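Local coordinates for SusD-like carbohydrate binding protein BF1063 (Bacteroides fragilis NCTC 9343, PDB 3I4G), which probably binds carbohydrate at the outer membrane of the bacterium, as a member of the SusD family of glycan-capturing proteins, at residues T264-G276 and Y365-A378. Sequence-based numbering, arbitrary orientation.
With EDO (1,2-ethanediol), chain C.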
loop_
_atom_site.group_PDB
_atom_site.type_symbol
_atom_site.label_atom_id
_atom_site.label_comp_id
_atom_site.label_asym_id
_atom_site.label_seq_id
_atom_site.Cartn_x
_atom_site.Cartn_y
_atom_site.Cartn_z
ATOM N N THR A 264 -1.495 9.462 -13.964
ATOM C CA THR A 264 -1.946 9.478 -12.575
ATOM C C THR A 264 -2.363 10.880 -12.120
ATOM O O THR A 264 -1.772 11.876 -12.515
ATOM C CB THR A 264 -0.899 8.916 -11.589
ATOM O OG1 THR A 264 -1.448 9.051 -10.268
ATOM C CG2 THR A 264 0.482 9.647 -11.666
ATOM N N GLY A 265 -3.450 10.943 -11.363
ATOM C CA GLY A 265 -3.866 12.178 -10.729
ATOM C C GLY A 265 -3.325 12.340 -9.315
ATOM O O GLY A 265 -3.732 13.286 -8.618
ATOM N N LEU A 266 -2.432 11.458 -8.880
ATOM C CA LEU A 266 -1.896 11.531 -7.534
ATOM C C LEU A 266 -1.278 12.903 -7.255
ATOM O O LEU A 266 -1.481 13.448 -6.175
ATOM C CB LEU A 266 -0.878 10.404 -7.249
ATOM C CG LEU A 266 -0.262 10.412 -5.860
ATOM C CD1 LEU A 266 -1.328 10.274 -4.731
ATOM C CD2 LEU A 266 0.795 9.315 -5.785
ATOM N N PRO A 267 -0.508 13.506 -8.192
ATOM C CA PRO A 267 0.020 14.847 -7.886
ATOM C C PRO A 267 -1.061 15.895 -7.594
ATOM O O PRO A 267 -0.947 16.662 -6.631
ATOM C CB PRO A 267 0.827 15.186 -9.133
ATOM C CG PRO A 267 1.187 13.837 -9.706
ATOM C CD PRO A 267 -0.055 13.035 -9.511
ATOM N N GLN A 268 -2.104 15.953 -8.422
ATOM C CA GLN A 268 -3.173 16.899 -8.142
ATOM C C GLN A 268 -3.719 16.683 -6.753
ATOM O O GLN A 268 -4.062 17.641 -6.024
ATOM C CB GLN A 268 -4.285 16.706 -9.174
ATOM C CG GLN A 268 -5.535 17.563 -8.898
ATOM C CD GLN A 268 -5.290 19.027 -9.104
ATOM O OE1 GLN A 268 -5.471 19.529 -10.218
ATOM N NE2 GLN A 268 -4.815 19.712 -8.066
ATOM N N HIS A 269 -3.881 15.431 -6.375
ATOM C CA HIS A 269 -4.470 15.133 -5.100
ATOM C C HIS A 269 -3.571 15.309 -3.906
ATOM O O HIS A 269 -4.068 15.723 -2.853
ATOM C CB HIS A 269 -5.028 13.683 -5.043
ATOM C CG HIS A 269 -6.519 13.646 -4.933
ATOM N ND1 HIS A 269 -7.302 12.762 -5.645
ATOM C CD2 HIS A 269 -7.361 14.382 -4.173
ATOM C CE1 HIS A 269 -8.574 12.988 -5.343
ATOM N NE2 HIS A 269 -8.638 13.964 -4.453
ATOM N N ALA A 270 -2.292 15.008 -4.057
ATOM C CA ALA A 270 -1.408 14.880 -2.885
ATOM C C ALA A 270 -0.247 15.859 -2.785
ATOM O O ALA A 270 0.447 15.847 -1.777
ATOM C CB ALA A 270 -0.872 13.456 -2.773
ATOM N N LEU A 271 0.002 16.657 -3.825
ATOM C CA LEU A 271 0.907 17.782 -3.680
ATOM C C LEU A 271 0.230 18.835 -2.802
ATOM O O LEU A 271 -0.995 18.839 -2.611
ATOM C CB LEU A 271 1.270 18.405 -5.039
ATOM C CG LEU A 271 2.103 17.505 -5.931
ATOM C CD1 LEU A 271 2.346 18.147 -7.325
ATOM C CD2 LEU A 271 3.483 17.113 -5.316
ATOM N N SER A 272 1.022 19.781 -2.275
ATOM C CA SER A 272 0.472 20.870 -1.491
ATOM C C SER A 272 0.140 22.051 -2.409
ATOM O O SER A 272 0.496 22.068 -3.602
ATOM C CB SER A 272 1.424 21.266 -0.355
ATOM O OG SER A 272 2.494 22.044 -0.834
ATOM N N ALA A 273 -0.534 23.046 -1.865
ATOM C CA ALA A 273 -1.002 24.168 -2.680
ATOM C C ALA A 273 0.098 24.878 -3.435
ATOM O O ALA A 273 -0.123 25.294 -4.566
ATOM C CB ALA A 273 -1.759 25.159 -1.786
ATOM N N LYS A 274 1.265 25.035 -2.838
ATOM C CA LYS A 274 2.367 25.761 -3.518
ATOM C C LYS A 274 2.786 25.072 -4.800
ATOM O O LYS A 274 3.372 25.714 -5.689
ATOM C CB LYS A 274 3.571 25.935 -2.584
ATOM C CG LYS A 274 4.412 24.681 -2.372
ATOM C CD LYS A 274 5.491 24.897 -1.291
ATOM C CE LYS A 274 6.416 23.736 -1.185
ATOM N NZ LYS A 274 7.171 23.435 -2.464
ATOM N N ASP A 275 2.527 23.767 -4.907
ATOM C CA ASP A 275 2.850 22.993 -6.090
ATOM C C ASP A 275 1.607 22.551 -6.870
ATOM O O ASP A 275 1.675 21.652 -7.702
ATOM C CB ASP A 275 3.728 21.808 -5.683
ATOM C CG ASP A 275 5.054 22.261 -5.158
ATOM O OD1 ASP A 275 5.727 23.004 -5.913
ATOM O OD2 ASP A 275 5.402 21.914 -4.006
ATOM N N GLY A 276 0.489 23.203 -6.598
ATOM C CA GLY A 276 -0.729 22.956 -7.386
ATOM C C GLY A 276 -1.645 21.875 -6.905
ATOM O O GLY A 276 -2.602 21.547 -7.611
ATOM N N TYR A 365 6.944 9.224 -3.953
ATOM C CA TYR A 365 6.293 9.127 -5.271
ATOM C C TYR A 365 6.414 10.376 -6.145
ATOM O O TYR A 365 5.976 10.351 -7.288
ATOM C CB TYR A 365 4.812 8.738 -5.137
ATOM C CG TYR A 365 4.529 7.433 -4.463
ATOM C CD1 TYR A 365 4.816 6.212 -5.072
ATOM C CD2 TYR A 365 3.943 7.400 -3.200
ATOM C CE1 TYR A 365 4.560 5.010 -4.438
ATOM C CE2 TYR A 365 3.709 6.201 -2.557
ATOM C CZ TYR A 365 3.992 5.010 -3.178
ATOM O OH TYR A 365 3.700 3.844 -2.553
ATOM N N PHE A 366 7.038 11.430 -5.627
ATOM C CA PHE A 366 7.170 12.702 -6.374
ATOM C C PHE A 366 8.601 12.974 -6.778
ATOM O O PHE A 366 9.442 13.260 -5.946
ATOM C CB PHE A 366 6.568 13.864 -5.560
ATOM C CG PHE A 366 5.112 13.638 -5.200
ATOM C CD1 PHE A 366 4.152 13.430 -6.191
ATOM C CD2 PHE A 366 4.698 13.586 -3.913
ATOM C CE1 PHE A 366 2.841 13.167 -5.867
ATOM C CE2 PHE A 366 3.375 13.325 -3.599
ATOM C CZ PHE A 366 2.447 13.127 -4.564
ATOM N N GLU A 367 8.859 12.832 -8.083
ATOM C CA GLU A 367 10.181 13.056 -8.676
ATOM C C GLU A 367 10.369 14.549 -8.806
ATOM O O GLU A 367 10.101 15.121 -9.872
ATOM C CB GLU A 367 10.242 12.297 -10.008
ATOM C CG GLU A 367 11.585 12.358 -10.722
ATOM C CD GLU A 367 11.601 11.548 -12.020
ATOM O OE1 GLU A 367 10.970 10.488 -12.141
ATOM O OE2 GLU A 367 12.285 11.983 -12.963
ATOM N N GLU A 368 10.945 15.168 -7.777
ATOM C CA GLU A 368 10.939 16.619 -7.607
ATOM C C GLU A 368 11.724 17.412 -8.619
ATOM O O GLU A 368 11.374 18.546 -8.866
ATOM C CB GLU A 368 11.478 16.983 -6.212
ATOM C CG GLU A 368 10.630 16.422 -5.082
ATOM C CD GLU A 368 11.313 16.640 -3.749
ATOM O OE1 GLU A 368 11.625 17.788 -3.427
ATOM O OE2 GLU A 368 11.516 15.635 -2.994
ATOM N N SER A 369 12.764 16.865 -9.209
ATOM C CA SER A 369 13.544 17.660 -10.157
ATOM C C SER A 369 12.967 17.651 -11.567
ATOM O O SER A 369 13.367 18.476 -12.390
ATOM C CB SER A 369 14.980 17.167 -10.188
ATOM O OG SER A 369 15.038 15.819 -10.607
ATOM N N THR A 370 11.992 16.782 -11.828
ATOM C CA THR A 370 11.440 16.652 -13.179
ATOM C C THR A 370 10.084 17.355 -13.274
ATOM O O THR A 370 9.184 17.065 -12.482
ATOM C CB THR A 370 11.307 15.177 -13.526
ATOM O OG1 THR A 370 12.572 14.535 -13.367
ATOM C CG2 THR A 370 10.864 14.999 -14.955
ATOM N N PRO A 371 9.907 18.287 -14.202
ATOM C CA PRO A 371 8.608 18.943 -14.311
ATOM C C PRO A 371 7.468 17.975 -14.573
ATOM O O PRO A 371 7.679 16.886 -15.137
ATOM C CB PRO A 371 8.774 19.869 -15.532
ATOM C CG PRO A 371 10.266 20.092 -15.586
ATOM C CD PRO A 371 10.889 18.849 -15.153
ATOM N N ILE A 372 6.282 18.376 -14.144
ATOM C CA ILE A 372 5.055 17.627 -14.395
ATOM C C ILE A 372 4.224 18.498 -15.297
ATOM O O ILE A 372 3.826 19.593 -14.909
ATOM C CB ILE A 372 4.289 17.353 -13.094
ATOM C CG1 ILE A 372 5.108 16.473 -12.140
ATOM C CG2 ILE A 372 2.958 16.660 -13.412
ATOM C CD1 ILE A 372 4.531 16.320 -10.675
ATOM N N ASN A 373 3.932 18.023 -16.505
ATOM C CA ASN A 373 3.184 18.852 -17.412
ATOM C C ASN A 373 1.743 19.065 -16.966
ATOM O O ASN A 373 1.195 20.158 -17.110
ATOM C CB ASN A 373 3.223 18.246 -18.825
ATOM C CG ASN A 373 2.627 19.167 -19.863
ATOM O OD1 ASN A 373 3.042 20.306 -20.021
ATOM N ND2 ASN A 373 1.611 18.676 -20.555
ATOM N N ASP A 374 1.117 18.017 -16.432
ATOM C CA ASP A 374 -0.272 18.078 -15.991
ATOM C C ASP A 374 -0.396 17.260 -14.715
ATOM O O ASP A 374 -0.343 16.020 -14.750
ATOM C CB ASP A 374 -1.210 17.549 -17.084
ATOM C CG ASP A 374 -2.669 17.683 -16.734
ATOM O OD1 ASP A 374 -3.017 18.020 -15.598
ATOM O OD2 ASP A 374 -3.512 17.447 -17.653
ATOM N N VAL A 375 -0.607 17.958 -13.599
ATOM C CA VAL A 375 -0.729 17.263 -12.306
ATOM C C VAL A 375 -1.944 16.340 -12.234
ATOM O O VAL A 375 -1.973 15.473 -11.351
ATOM C CB VAL A 375 -0.724 18.218 -11.100
ATOM C CG1 VAL A 375 0.649 18.899 -11.012
ATOM C CG2 VAL A 375 -1.877 19.231 -11.137
ATOM N N GLN A 376 -2.903 16.500 -13.146
ATOM C CA GLN A 376 -4.080 15.645 -13.193
ATOM C C GLN A 376 -3.855 14.392 -14.050
ATOM O O GLN A 376 -4.668 13.493 -14.042
ATOM C CB GLN A 376 -5.296 16.411 -13.732
ATOM C CG GLN A 376 -5.690 17.563 -12.871
ATOM C CD GLN A 376 -6.927 18.327 -13.338
ATOM O OE1 GLN A 376 -7.398 18.174 -14.467
ATOM N NE2 GLN A 376 -7.444 19.179 -12.463
ATOM N N SER A 377 -2.773 14.340 -14.805
ATOM C CA SER A 377 -2.491 13.209 -15.681
ATOM C C SER A 377 -0.991 13.183 -15.928
ATOM O O SER A 377 -0.481 13.596 -16.972
ATOM C CB SER A 377 -3.266 13.352 -16.975
ATOM O OG SER A 377 -3.076 12.238 -17.839
ATOM N N ALA A 378 -0.295 12.631 -14.950
ATOM C CA ALA A 378 1.162 12.631 -14.884
ATOM C C ALA A 378 1.735 11.262 -15.100
ATOM O O ALA A 378 1.071 10.232 -14.952
ATOM C CB ALA A 378 1.600 13.147 -13.489
HETATM C C1 EDO C . 4.480 12.437 -10.571
HETATM O O1 EDO C . 3.624 11.275 -10.500
HETATM C C2 EDO C . 5.894 11.896 -10.403
HETATM O O2 EDO C . 6.712 12.936 -9.907
#
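T264 and A378 form a single antiparallel bridge of the hydrogen-bonded kind: T264 N reaches A378 O at 2.9 Å, lying in the carbonyl plane on a lone pair, and A378 N returns a bond to T264 O. A third backbone bond, Q268 N to V375 O at 3.0 Å, is more bent (N-H...O 139°), its donor standing above the carbonyl plane. The side chains of Q376 and Q268 lie side by side, pointing the same way, with their amide planes 60° apart; in one of two modelled conformers of Q376, hence less certainly, its NE2 bonds to OE1 of Q268 (3.0 Å). Q268 NE2 makes a weak bond to G276 O.

The T264 pair joins the approach to helix 266-270, and Q268 the helix itself, to the loop between strands 360-362 and 380-386 of the SusD family region. Turns shape both partners: T264 OG1 accepts from L266 N in an ST turn, and D374 OD1 from Q376 N in an Asx turn.

Apolar contacts form round F366 and V375. CD2 of L271 sits over one face of the F366 ring in a CH-pi contact, 3.8 Å from the centroid and 9° off its normal, whereas A270 CB meets the ring edge at CZ (3.8 Å). L271 CD1 and P267 CB pack against V375, and P267 CG against A378 CB. Ethanediol, probably from the crystallisation liquor, accepts at O2 from E367 N (2.8 Å).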